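Local coordinates for protein glucanase (Clostridium thermocellum, PDB 5GXX) that probably cleaves internal beta-1,4-glycosidic bonds of cellulose as a family 9 endoglucanase, with a helical catalytic domain joined to a beta module of the cellulose-binding type, at residues K464-N469 with Q547-L552; F447-A452 with M586-G591; D77-S82 with L425-G430. The protein carries 1 engineered substitution. All coordinates share one frame; numbering follows the deposited sequence.

Contact 1 (K464-N469 with Q547-L552); sequences KALLNN and QYAAEL
Lys464 and Glu551 meet above one face of an antiparallel strand pair whose local axes run 165° apart. The side chain of Glu551 can be followed outward. Its CB and CG rest on Leu466; Glu551 CG lies 3.6 Å from Leu466 CD1. With CG anti to the backbone N (chi1 178°) and the chain extended, the carboxylate reaches Lys464, where Glu551 OE2 lies 3.3 Å from Lys464 CE. CD and OE1 also lie against Lys464 CE, with OE1 near Leu466 CD1 as well. The ion pair itself is long, Lys464 NZ to Glu551 OE2 measuring 3.9 Å, and OE2 also accepts a hydrogen bond from Gln553.

Backbone bonds set the register. Ala465 and Leu552 form one hydrogen-bonded pair, Ala465 N to Leu552 O being 2.8 Å; Leu467 and Ala550 form the next. A final bond, Asn469 N to Tyr548 O at 2.8 Å, closes the ladder where the strand gives way to a loop. There the Asn468 amide lies alongside the Tyr548 ring, the planes 52° apart, with OD1 at the ring edge, 3.3 Å from Tyr548 CE1; Arg470 donates to the same oxygen.

Strand 460-469 is flanked by 549-557 and, through bonds such as Leu466 to Glu450, by 447-456. On the opposite face from Leu466, residues Ala465, Leu467, Ala550 and Leu552 pack against strands 481-488 and 527-534, as expected of a beta sandwich.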
loop_
_atom_site.group_PDB
_atom_site.type_symbol
_atom_site.label_atom_id
_atom_site.label_comp_id
_atom_site.label_asym_id
_atom_site.label_seq_id
_atom_site.Cartn_x
_atom_site.Cartn_y
_atom_site.Cartn_z
ATOM N N LYS A 464 -14.832 3.932 13.755
ATOM C CA LYS A 464 -13.409 3.730 13.512
ATOM C C LYS A 464 -12.688 4.122 14.804
ATOM O O LYS A 464 -12.841 5.245 15.299
ATOM C CB LYS A 464 -12.925 4.559 12.317
ATOM C CG LYS A 464 -11.430 4.522 12.102
ATOM C CD LYS A 464 -11.049 5.473 10.987
ATOM C CE LYS A 464 -9.548 5.607 10.816
ATOM N NZ LYS A 464 -9.231 6.399 9.591
ATOM N N ALA A 465 -11.909 3.188 15.345
ATOM C CA ALA A 465 -11.221 3.443 16.614
ATOM C C ALA A 465 -9.735 3.084 16.548
ATOM O O ALA A 465 -9.362 2.011 16.088
ATOM C CB ALA A 465 -11.909 2.673 17.728
ATOM N N LEU A 466 -8.903 4.005 17.033
ATOM C CA LEU A 466 -7.460 3.813 17.058
ATOM C C LEU A 466 -7.008 3.804 18.510
ATOM O O LEU A 466 -7.087 4.827 19.184
ATOM C CB LEU A 466 -6.767 4.966 16.327
ATOM C CG LEU A 466 -6.479 4.711 14.845
ATOM C CD1 LEU A 466 -7.756 4.585 14.012
ATOM C CD2 LEU A 466 -5.595 5.860 14.339
ATOM N N LEU A 467 -6.566 2.645 18.986
ATOM C CA LEU A 467 -6.016 2.557 20.348
ATOM C C LEU A 467 -4.534 2.929 20.279
ATOM O O LEU A 467 -3.737 2.254 19.619
ATOM C CB LEU A 467 -6.205 1.160 20.935
ATOM C CG LEU A 467 -5.605 0.986 22.342
ATOM C CD1 LEU A 467 -6.198 1.952 23.365
ATOM C CD2 LEU A 467 -5.743 -0.455 22.821
ATOM N N ASN A 468 -4.195 4.022 20.954
ATOM C CA ASN A 468 -2.880 4.663 20.883
ATOM C C ASN A 468 -1.953 4.288 22.045
ATOM O O ASN A 468 -2.367 4.280 23.199
ATOM C CB ASN A 468 -3.031 6.191 20.905
ATOM C CG ASN A 468 -3.431 6.778 19.566
ATOM O OD1 ASN A 468 -2.648 7.481 18.929
ATOM N ND2 ASN A 468 -4.676 6.547 19.154
ATOM N N ASN A 469 -0.689 4.036 21.720
ATOM C CA ASN A 469 0.406 4.080 22.696
ATOM C C ASN A 469 1.414 5.149 22.301
ATOM O O ASN A 469 2.305 4.909 21.477
ATOM C CB ASN A 469 1.108 2.721 22.795
ATOM C CG ASN A 469 2.259 2.713 23.804
ATOM O OD1 ASN A 469 2.622 3.751 24.359
ATOM N ND2 ASN A 469 2.863 1.547 24.011
ATOM N N GLN A 547 2.723 1.424 13.945
ATOM C CA GLN A 547 2.700 0.676 15.198
ATOM C C GLN A 547 2.128 1.448 16.381
ATOM O O GLN A 547 1.684 0.821 17.346
ATOM C CB GLN A 547 4.108 0.153 15.511
ATOM C CG GLN A 547 4.724 -0.706 14.393
ATOM C CD GLN A 547 5.657 0.010 13.406
ATOM O OE1 GLN A 547 5.586 1.225 13.123
ATOM N NE2 GLN A 547 6.538 -0.802 12.825
ATOM N N TYR A 548 2.098 2.780 16.316
ATOM C CA TYR A 548 1.720 3.559 17.497
ATOM C C TYR A 548 0.234 3.476 17.846
ATOM O O TYR A 548 -0.158 3.806 18.956
ATOM C CB TYR A 548 2.172 5.014 17.380
ATOM C CG TYR A 548 1.277 5.889 16.540
ATOM C CD1 TYR A 548 0.131 6.468 17.076
ATOM C CD2 TYR A 548 1.592 6.158 15.214
ATOM C CE1 TYR A 548 -0.679 7.284 16.317
ATOM C CE2 TYR A 548 0.781 6.976 14.440
ATOM C CZ TYR A 548 -0.349 7.542 15.000
ATOM O OH TYR A 548 -1.158 8.361 14.249
ATOM N N ALA A 549 -0.591 3.019 16.908
ATOM C CA ALA A 549 -1.997 2.799 17.226
ATOM C C ALA A 549 -2.499 1.600 16.435
ATOM O O ALA A 549 -2.013 1.343 15.329
ATOM C CB ALA A 549 -2.833 4.045 16.922
ATOM N N ALA A 550 -3.459 0.881 17.007
ATOM C CA ALA A 550 -4.160 -0.157 16.261
ATOM C C ALA A 550 -5.568 0.289 15.857
ATOM O O ALA A 550 -6.346 0.750 16.708
ATOM C CB ALA A 550 -4.204 -1.427 17.090
ATOM N N GLU A 551 -5.874 0.174 14.562
ATOM C CA GLU A 551 -7.162 0.572 14.003
ATOM C C GLU A 551 -8.121 -0.603 13.913
ATOM O O GLU A 551 -7.750 -1.680 13.440
ATOM C CB GLU A 551 -6.994 1.227 12.631
ATOM C CG GLU A 551 -8.322 1.617 11.986
ATOM C CD GLU A 551 -8.164 2.401 10.694
ATOM O OE1 GLU A 551 -7.075 2.955 10.431
ATOM O OE2 GLU A 551 -9.149 2.468 9.929
ATOM N N LEU A 552 -9.333 -0.379 14.413
ATOM C CA LEU A 552 -10.446 -1.312 14.242
ATOM C C LEU A 552 -11.669 -0.519 13.773
ATOM O O LEU A 552 -11.911 0.599 14.247
ATOM C CB LEU A 552 -10.752 -1.976 15.593
ATOM C CG LEU A 552 -11.870 -3.028 15.616
ATOM C CD1 LEU A 552 -11.502 -4.250 14.817
ATOM C CD2 LEU A 552 -12.150 -3.440 17.060
#

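Contact 2 (F447-A452 with M586-G591); sequences FFVEAA and MPVFDG
Val449 and Met586 face each other across a gap too wide for direct strand pairing: the local axes approach to 7.5 Å at 147°, and no hydrogen bond joins the two backbones. The nearest CA atoms, those of Phe448 and Val588, are 6.1 Å apart. One water spans the gap, accepting from Val449 N at 2.8 Å and donating to Met586 O at 2.9 Å, so that an amide and a carbonyl are joined through a single molecule.

The two strands belong to different sheets. Strand 447-456 pairs with 460-469 and 581-583, whereas 588-590 lies between 481-488 and 593-596, and the side chains here meet in the apolar interior between the layers. This two-sheet packing of antiparallel strands is characteristic of a beta sandwich, consistent with a cellulose-binding module.

Val449 divides its two branches between the partners. CG1, anti to the backbone N (chi1 173°), faces the methyl end of Met586, while Val449 CG2 meets Val588 CG2 at 3.9 Å and also approaches Met586 O. The Met586 chain crosses Val449 at about a right angle; its bend at chi3 (56°) turns CE toward Val449 CG1, 4.1 Å away, while SD touches Ala451 CB at 3.7 Å. Val588 CG2 reaches over the backbone of the facing strand, lying 3.8 Å from Phe448 CA, and Val588 CG1 packs on Phe447 CB. Tyr483 touches Met586, and both Leu467 and Ile595 touch Val588, extending the apolar layer beyond the two segments.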
loop_
_atom_site.group_PDB
_atom_site.type_symbol
_atom_site.label_atom_id
_atom_site.label_comp_id
_atom_site.label_asym_id
_atom_site.label_seq_id
_atom_site.Cartn_x
_atom_site.Cartn_y
_atom_site.Cartn_z
ATOM N N PHE A 447 -1.843 6.638 26.739
ATOM C CA PHE A 447 -2.705 5.606 26.175
ATOM C C PHE A 447 -4.123 6.142 26.096
ATOM O O PHE A 447 -4.685 6.586 27.102
ATOM C CB PHE A 447 -2.678 4.361 27.066
ATOM C CG PHE A 447 -1.337 3.669 27.101
ATOM C CD1 PHE A 447 -0.346 4.083 27.992
ATOM C CD2 PHE A 447 -1.048 2.652 26.199
ATOM C CE1 PHE A 447 0.880 3.446 28.018
ATOM C CE2 PHE A 447 0.178 2.014 26.194
ATOM C CZ PHE A 447 1.160 2.422 27.102
ATOM N N PHE A 448 -4.711 6.058 24.904
ATOM C CA PHE A 448 -6.034 6.630 24.694
ATOM C C PHE A 448 -6.595 6.158 23.360
ATOM O O PHE A 448 -5.836 5.768 22.474
ATOM C CB PHE A 448 -5.962 8.163 24.729
ATOM C CG PHE A 448 -4.999 8.746 23.743
ATOM C CD1 PHE A 448 -5.425 9.105 22.469
ATOM C CD2 PHE A 448 -3.679 8.983 24.106
ATOM C CE1 PHE A 448 -4.540 9.651 21.552
ATOM C CE2 PHE A 448 -2.793 9.529 23.199
ATOM C CZ PHE A 448 -3.227 9.872 21.920
ATOM N N VAL A 449 -7.913 6.221 23.223
ATOM C CA VAL A 449 -8.554 6.003 21.926
ATOM C C VAL A 449 -8.831 7.308 21.180
ATOM O O VAL A 449 -9.297 8.287 21.775
ATOM C CB VAL A 449 -9.881 5.261 22.115
ATOM C CG1 VAL A 449 -10.634 5.169 20.794
ATOM C CG2 VAL A 449 -9.621 3.894 22.709
ATOM N N GLU A 450 -8.561 7.291 19.877
ATOM C CA GLU A 450 -9.086 8.280 18.956
ATOM C C GLU A 450 -10.207 7.575 18.197
ATOM O O GLU A 450 -10.011 6.460 17.721
ATOM C CB GLU A 450 -8.025 8.728 17.957
ATOM C CG GLU A 450 -6.781 9.351 18.589
ATOM C CD GLU A 450 -5.681 9.596 17.573
ATOM O OE1 GLU A 450 -5.138 8.616 17.013
ATOM O OE2 GLU A 450 -5.357 10.784 17.343
ATOM N N ALA A 451 -11.366 8.220 18.084
ATOM C CA ALA A 451 -12.512 7.596 17.416
ATOM C C ALA A 451 -13.251 8.561 16.506
ATOM O O ALA A 451 -13.121 9.771 16.640
ATOM C CB ALA A 451 -13.465 7.003 18.444
ATOM N N ALA A 452 -13.996 8.005 15.552
ATOM C CA ALA A 452 -14.825 8.767 14.633
ATOM C C ALA A 452 -16.027 7.905 14.282
ATOM O O ALA A 452 -15.976 6.667 14.324
ATOM C CB ALA A 452 -14.057 9.150 13.371
ATOM N N MET A 586 -14.355 6.410 25.635
ATOM C CA MET A 586 -14.007 5.018 25.351
ATOM C C MET A 586 -12.769 4.680 26.189
ATOM O O MET A 586 -11.638 4.675 25.701
ATOM C CB MET A 586 -13.789 4.778 23.852
ATOM C CG MET A 586 -15.036 5.059 22.994
ATOM S SD MET A 586 -14.819 4.918 21.198
ATOM C CE MET A 586 -14.195 3.241 21.076
ATOM N N PRO A 587 -12.998 4.415 27.485
ATOM C CA PRO A 587 -11.868 4.288 28.408
ATOM C C PRO A 587 -10.958 3.109 28.086
ATOM O O PRO A 587 -11.407 2.074 27.588
ATOM C CB PRO A 587 -12.549 4.118 29.770
ATOM C CG PRO A 587 -13.882 3.503 29.444
ATOM C CD PRO A 587 -14.285 4.188 28.168
ATOM N N VAL A 588 -9.673 3.301 28.373
ATOM C CA VAL A 588 -8.639 2.301 28.144
ATOM C C VAL A 588 -8.257 1.680 29.478
ATOM O O VAL A 588 -8.181 2.389 30.494
ATOM C CB VAL A 588 -7.410 2.966 27.510
ATOM C CG1 VAL A 588 -6.287 1.947 27.312
ATOM C CG2 VAL A 588 -7.779 3.658 26.183
ATOM N N PHE A 589 -8.010 0.373 29.439
ATOM C CA PHE A 589 -7.649 -0.460 30.594
ATOM C C PHE A 589 -6.355 -1.249 30.355
ATOM O O PHE A 589 -6.078 -1.723 29.249
ATOM C CB PHE A 589 -8.796 -1.433 30.935
ATOM C CG PHE A 589 -10.104 -0.759 31.236
ATOM C CD1 PHE A 589 -10.944 -0.326 30.215
ATOM C CD2 PHE A 589 -10.504 -0.588 32.556
ATOM C CE1 PHE A 589 -12.145 0.307 30.509
ATOM C CE2 PHE A 589 -11.710 0.029 32.857
ATOM C CZ PHE A 589 -12.532 0.476 31.839
ATOM N N ASP A 590 -5.549 -1.350 31.411
ATOM C CA ASP A 590 -4.428 -2.269 31.479
ATOM C C ASP A 590 -4.906 -3.330 32.453
ATOM O O ASP A 590 -5.069 -3.033 33.640
ATOM C CB ASP A 590 -3.228 -1.516 32.064
ATOM C CG ASP A 590 -2.003 -2.400 32.264
ATOM O OD1 ASP A 590 -2.079 -3.640 32.123
ATOM O OD2 ASP A 590 -0.928 -1.828 32.557
ATOM N N GLY A 591 -5.171 -4.533 31.954
ATOM C CA GLY A 591 -5.892 -5.543 32.731
ATOM C C GLY A 591 -7.213 -4.949 33.195
ATOM O O GLY A 591 -7.954 -4.378 32.388
HETATM O O HOH W 1 -9.725 6.751 25.237
#

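Contact 3 (D77-S82 with L425-G430); sequences DDIEAS and LTAEYG
Ala427 and Thr426, on successive positions near the end of helix 412-429, meet the loop between helices 58-75 and 85-101 in the family 9 catalytic domain, an (alpha/alpha)6 barrel. The van der Waals contacts are few and small. Ala427 CB sits 3.8 Å from Asp78 CB and also approaches the Asp78 carbonyl oxygen. Ile79 and Thr426 cross at about a right angle through their methyls, CG2 to CG2 at 3.9 Å. Ser82 CB lies 3.9 Å from Thr426 OG1.

No direct hydrogen bond crosses between the segments; two side-chain hydroxyls bond within their own segment. Ser82 OG, at chi1 70°, turns back to donate to Ile79 O at 2.6 Å in the carbonyl plane, pinning the short turn. Thr426 OG1 donates to Gly430 O at 2.7 Å, the hydroxyl lying 45° out of the carbonyl plane. Gly430 takes positive phi as the chain leaves the helix, and its N still bonds to Thr426 O. The threonine thus ties down the helix terminus with its hydroxyl while its methyl faces the loop.

Across the gap, water carries the polar link. One molecule donates to both Asp78 O at 2.7 Å and Ala427 O at 2.9 Å; a second bridges Ser82 N and Thr426 O weakly. Helix 7-20 adjoins the buried side, its Leu11 touching both Ser82 and Thr426.

With 195 Å² buried and no direct hydrogen bond or salt bridge, the chemistry implies an association of small apolar groups and water-bridged backbone groups, one of the two bridges weak, each side carrying a hydroxyl-to-carbonyl bond of its own.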
loop_
_atom_site.group_PDB
_atom_site.type_symbol
_atom_site.label_atom_id
_atom_site.label_comp_id
_atom_site.label_asym_id
_atom_site.label_seq_id
_atom_site.Cartn_x
_atom_site.Cartn_y
_atom_site.Cartn_z
ATOM N N ASP A 77 37.432 16.511 46.601
ATOM C CA ASP A 77 37.420 17.066 47.956
ATOM C C ASP A 77 36.991 18.524 47.994
ATOM O O ASP A 77 36.551 19.020 49.031
ATOM C CB ASP A 77 38.816 17.002 48.576
ATOM C CG ASP A 77 39.238 15.594 48.933
ATOM O OD1 ASP A 77 38.365 14.752 49.238
ATOM O OD2 ASP A 77 40.463 15.352 48.910
ATOM N N ASP A 78 37.158 19.211 46.871
ATOM C CA ASP A 78 37.000 20.658 46.833
ATOM C C ASP A 78 35.571 21.109 46.528
ATOM O O ASP A 78 35.282 22.306 46.540
ATOM C CB ASP A 78 37.999 21.262 45.839
ATOM C CG ASP A 78 39.437 20.981 46.219
ATOM O OD1 ASP A 78 39.757 21.064 47.428
ATOM O OD2 ASP A 78 40.253 20.689 45.314
ATOM N N ILE A 79 34.686 20.153 46.267
ATOM C CA ILE A 79 33.330 20.443 45.809
ATOM C C ILE A 79 32.224 19.981 46.751
ATOM O O ILE A 79 31.082 19.804 46.326
ATOM C CB ILE A 79 33.034 19.794 44.433
ATOM C CG1 ILE A 79 33.108 18.265 44.523
ATOM C CG2 ILE A 79 33.991 20.326 43.358
ATOM C CD1 ILE A 79 32.344 17.531 43.436
ATOM N N GLU A 80 32.527 19.771 48.028
ATOM C CA GLU A 80 31.481 19.192 48.867
ATOM C C GLU A 80 30.300 20.126 49.162
ATOM O O GLU A 80 29.174 19.664 49.353
ATOM C CB GLU A 80 32.042 18.412 50.059
ATOM C CG GLU A 80 32.140 16.908 49.748
ATOM C CD GLU A 80 33.174 16.180 50.592
ATOM O OE1 GLU A 80 33.546 16.689 51.673
ATOM O OE2 GLU A 80 33.618 15.087 50.181
ATOM N N ALA A 81 30.560 21.429 49.122
ATOM C CA ALA A 81 29.535 22.464 49.259
ATOM C C ALA A 81 28.486 22.454 48.144
ATOM O O ALA A 81 27.320 22.763 48.392
ATOM C CB ALA A 81 30.177 23.831 49.364
ATOM N N SER A 82 28.893 22.113 46.921
ATOM C CA SER A 82 27.959 21.926 45.807
ATOM C C SER A 82 26.990 20.766 46.031
ATOM O O SER A 82 25.945 20.700 45.382
ATOM C CB SER A 82 28.724 21.658 44.510
ATOM O OG SER A 82 29.332 20.377 44.543
ATOM N N LEU A 425 35.336 25.330 38.920
ATOM C CA LEU A 425 34.737 26.644 39.123
ATOM C C LEU A 425 33.833 26.693 40.351
ATOM O O LEU A 425 33.821 27.694 41.076
ATOM C CB LEU A 425 34.033 27.108 37.849
ATOM C CG LEU A 425 35.045 27.621 36.820
ATOM C CD1 LEU A 425 34.473 27.534 35.406
ATOM C CD2 LEU A 425 35.538 29.038 37.151
ATOM N N THR A 426 33.091 25.624 40.614
ATOM C CA THR A 426 32.250 25.631 41.808
ATOM C C THR A 426 33.120 25.520 43.055
ATOM O O THR A 426 32.801 26.127 44.081
ATOM C CB THR A 426 31.126 24.581 41.784
ATOM O OG1 THR A 426 30.191 24.865 42.833
ATOM C CG2 THR A 426 31.668 23.183 41.978
ATOM N N ALA A 427 34.233 24.798 42.961
ATOM C CA ALA A 427 35.175 24.751 44.074
ATOM C C ALA A 427 35.584 26.159 44.474
ATOM O O ALA A 427 35.636 26.493 45.666
ATOM C CB ALA A 427 36.404 23.936 43.687
ATOM N N GLU A 428 35.856 27.006 43.491
ATOM C CA GLU A 428 36.292 28.363 43.805
ATOM C C GLU A 428 35.140 29.287 44.204
ATOM O O GLU A 428 35.248 30.049 45.176
ATOM C CB GLU A 428 37.030 28.944 42.606
ATOM C CG GLU A 428 37.389 30.419 42.767
ATOM C CD GLU A 428 38.349 30.914 41.706
ATOM O OE1 GLU A 428 38.567 30.214 40.707
ATOM O OE2 GLU A 428 38.878 32.033 41.841
ATOM N N TYR A 429 34.040 29.234 43.463
ATOM C CA TYR A 429 33.007 30.255 43.613
ATOM C C TYR A 429 31.824 29.809 44.451
ATOM O O TYR A 429 30.981 30.627 44.814
ATOM C CB TYR A 429 32.546 30.757 42.249
ATOM C CG TYR A 429 33.653 31.477 41.516
ATOM C CD1 TYR A 429 34.038 32.760 41.897
ATOM C CD2 TYR A 429 34.358 30.866 40.481
ATOM C CE1 TYR A 429 35.062 33.420 41.236
ATOM C CE2 TYR A 429 35.374 31.525 39.802
ATOM C CZ TYR A 429 35.727 32.808 40.186
ATOM O OH TYR A 429 36.752 33.468 39.537
ATOM N N GLY A 430 31.770 28.521 44.770
ATOM C CA GLY A 430 30.644 27.990 45.522
ATOM C C GLY A 430 29.420 27.916 44.633
ATOM O O GLY A 430 29.483 27.436 43.496
HETATM O O HOH W 2 36.689 24.436 47.481
HETATM O O HOH W 3 31.895 23.477 45.924
#

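Contact 3 comes first along the chain and closes before the others open. It joins a loop to the end of helix 412-429, on the opposite side of the chain's centre from contacts 1 and 2, centre to centre about 52 Å from contact 1 and about 51 Å from contact 2. After that helix the chain passes into strand 447-456 of contact 2. The segments of contact 1 both fall between those of contact 2, and the centres of contacts 1 and 2 lie about 9 Å apart. Neighbouring strands 447-456 and 460-469 connect them within one sheet. Contact 1 thus builds a sheet, contact 2 joins two sheets, and contact 3 belongs to the helical catalytic domain.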